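Local coordinates for response regulator (Xanthomonas campestris pv. campestris, PDB 3QYY), which probably acts through its GGDEF domain as a diguanylate cyclase, and binds cyclic di-GMP and magnesium at the active site, at residues B[78-83]-B[94-99]. Numbering follows the deposited sequence.
Sequences GWLGAQ and FLIGVH
Trp-79 and Leu-80, in the loop that follows helix 62-77, settle on Ile-96 and Val-98 of strand 93-98 and make the close-packed half of this contact. The six-membered end of the indole does the touching: its CZ3 lies 4.1 Å from Val-98 CG2, at the ring edge near its plane, the side chains roughly at right angles. Its neighbour CH2 is 4.2 Å from Ile-96 CG2. Leu-80 CD2 rests 3.5 Å above one face of the indole, displaced toward the rim, and also reaches Ile-96 CG2 at 3.9 Å. Ile-96 can offer that methyl because CG2 stands opposite the backbone N while CG1 takes the place beside it (chi1 -66°). One leucine methyl thus touches indole face and strand side chain in quite different directions, and no polar bond crosses this half.

Toward Gln-83 the contact becomes looser and more accessible to solvent. A single hydrogen bond spans the segments, from His-99 ND1 to Gln-83 O, at 3.3 Å with an N-H...O angle of 151°. The oxygen lies in the imidazole plane, whereas the nitrogen approaches from above the carbonyl plane. The two side chains cross obliquely, bringing Gln-83 CG to 4.0 Å from His-99 ND1 with the amide turned 60° from the ring. Asp-84 links both segments, accepting from Gly-81 N through OD1 and His-99 N through OD2.

The loop leads into strand 85-90, the sheet's edge strand in this chain, whose antiparallel hairpin with 93-98 carries the Gly-Gly-Asp-Glu turn of GGDEF domains. The ligand site is apart: the c-di-GMP-binding Arg-88 and Trp-89 lie about 10 Å from Ile-96, side chain to side chain. Ile-86 meets Leu-80, while helix 102-116 brings Trp-112 to the indole and Ile-96, and Ala-105 to Val-98.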
loop_
_atom_site.group_PDB
_atom_site.type_symbol
_atom_site.label_atom_id
_atom_site.label_comp_id
_atom_site.label_asym_id
_atom_site.label_seq_id
_atom_site.Cartn_x
_atom_site.Cartn_y
_atom_site.Cartn_z
ATOM N N GLY B 78 14.378 -17.288 11.395
ATOM C CA GLY B 78 15.125 -17.652 12.586
ATOM C C GLY B 78 14.292 -18.291 13.682
ATOM O O GLY B 78 14.843 -18.878 14.616
ATOM N N TRP B 79 12.970 -18.178 13.593
ATOM C CA TRP B 79 12.108 -18.778 14.606
ATOM C C TRP B 79 10.983 -19.619 14.017
ATOM O O TRP B 79 10.387 -20.449 14.709
ATOM C CB TRP B 79 11.519 -17.703 15.539
ATOM C CG TRP B 79 10.667 -16.641 14.880
ATOM C CD1 TRP B 79 11.060 -15.381 14.521
ATOM C CD2 TRP B 79 9.267 -16.727 14.570
ATOM N NE1 TRP B 79 9.993 -14.675 14.014
ATOM C CE2 TRP B 79 8.881 -15.476 14.033
ATOM C CE3 TRP B 79 8.303 -17.736 14.697
ATOM C CZ2 TRP B 79 7.568 -15.208 13.622
ATOM C CZ3 TRP B 79 6.995 -17.470 14.288
ATOM C CH2 TRP B 79 6.642 -16.214 13.757
ATOM N N LEU B 80 10.694 -19.412 12.736
ATOM C CA LEU B 80 9.633 -20.161 12.074
ATOM C C LEU B 80 9.887 -21.660 12.116
ATOM O O LEU B 80 11.030 -22.110 12.030
ATOM C CB LEU B 80 9.490 -19.707 10.617
ATOM C CG LEU B 80 8.849 -18.334 10.399
ATOM C CD1 LEU B 80 8.919 -17.958 8.921
ATOM C CD2 LEU B 80 7.402 -18.372 10.874
ATOM N N GLY B 81 8.807 -22.425 12.249
ATOM C CA GLY B 81 8.916 -23.870 12.294
ATOM C C GLY B 81 9.105 -24.463 10.912
ATOM O O GLY B 81 8.947 -23.774 9.906
ATOM N N ALA B 82 9.436 -25.749 10.866
ATOM C CA ALA B 82 9.667 -26.450 9.608
ATOM C C ALA B 82 8.455 -26.450 8.682
ATOM O O ALA B 82 8.598 -26.588 7.467
ATOM C CB ALA B 82 10.101 -27.884 9.890
ATOM N N GLN B 83 7.264 -26.294 9.248
ATOM C CA GLN B 83 6.051 -26.296 8.441
ATOM C C GLN B 83 5.410 -24.913 8.356
ATOM O O GLN B 83 4.384 -24.732 7.699
ATOM C CB GLN B 83 5.044 -27.295 9.012
ATOM C CG GLN B 83 4.052 -27.791 7.982
ATOM C CD GLN B 83 4.747 -28.380 6.770
ATOM O OE1 GLN B 83 5.536 -29.320 6.887
ATOM N NE2 GLN B 83 4.461 -27.827 5.596
ATOM N N PHE B 94 3.548 -8.346 4.355
ATOM C CA PHE B 94 3.901 -9.763 4.461
ATOM C C PHE B 94 2.827 -10.601 5.150
ATOM O O PHE B 94 1.999 -10.081 5.897
ATOM C CB PHE B 94 5.197 -9.917 5.270
ATOM C CG PHE B 94 6.402 -9.304 4.618
ATOM C CD1 PHE B 94 7.247 -10.078 3.829
ATOM C CD2 PHE B 94 6.676 -7.948 4.769
ATOM C CE1 PHE B 94 8.349 -9.510 3.193
ATOM C CE2 PHE B 94 7.775 -7.367 4.135
ATOM C CZ PHE B 94 8.614 -8.153 3.345
ATOM N N LEU B 95 2.860 -11.903 4.885
ATOM C CA LEU B 95 1.949 -12.853 5.515
ATOM C C LEU B 95 2.822 -13.910 6.181
ATOM O O LEU B 95 3.857 -14.301 5.638
ATOM C CB LEU B 95 1.052 -13.562 4.494
ATOM C CG LEU B 95 0.117 -12.805 3.544
ATOM C CD1 LEU B 95 -1.040 -13.740 3.186
ATOM C CD2 LEU B 95 -0.404 -11.538 4.169
ATOM N N ILE B 96 2.407 -14.368 7.355
ATOM C CA ILE B 96 3.138 -15.405 8.062
ATOM C C ILE B 96 2.143 -16.478 8.484
ATOM O O ILE B 96 1.096 -16.176 9.066
ATOM C CB ILE B 96 3.870 -14.851 9.317
ATOM C CG1 ILE B 96 4.984 -13.884 8.889
ATOM C CG2 ILE B 96 4.455 -16.004 10.128
ATOM C CD1 ILE B 96 5.852 -13.364 10.043
ATOM N N GLY B 97 2.466 -17.726 8.155
ATOM C CA GLY B 97 1.611 -18.839 8.518
ATOM C C GLY B 97 2.317 -19.653 9.589
ATOM O O GLY B 97 3.461 -20.073 9.400
ATOM N N VAL B 98 1.647 -19.861 10.718
ATOM C CA VAL B 98 2.236 -20.620 11.816
ATOM C C VAL B 98 1.345 -21.789 12.215
ATOM O O VAL B 98 0.197 -21.592 12.618
ATOM C CB VAL B 98 2.453 -19.735 13.065
ATOM C CG1 VAL B 98 3.052 -20.569 14.198
ATOM C CG2 VAL B 98 3.363 -18.560 12.726
ATOM N N HIS B 99 1.873 -23.003 12.094
ATOM C CA HIS B 99 1.116 -24.185 12.474
ATOM C C HIS B 99 1.400 -24.532 13.925
ATOM O O HIS B 99 2.185 -25.435 14.226
ATOM C CB HIS B 99 1.453 -25.371 11.568
ATOM C CG HIS B 99 0.754 -25.332 10.246
ATOM N ND1 HIS B 99 1.397 -25.014 9.069
ATOM C CD2 HIS B 99 -0.542 -25.547 9.919
ATOM C CE1 HIS B 99 0.528 -25.038 8.075
ATOM N NE2 HIS B 99 -0.656 -25.357 8.564
#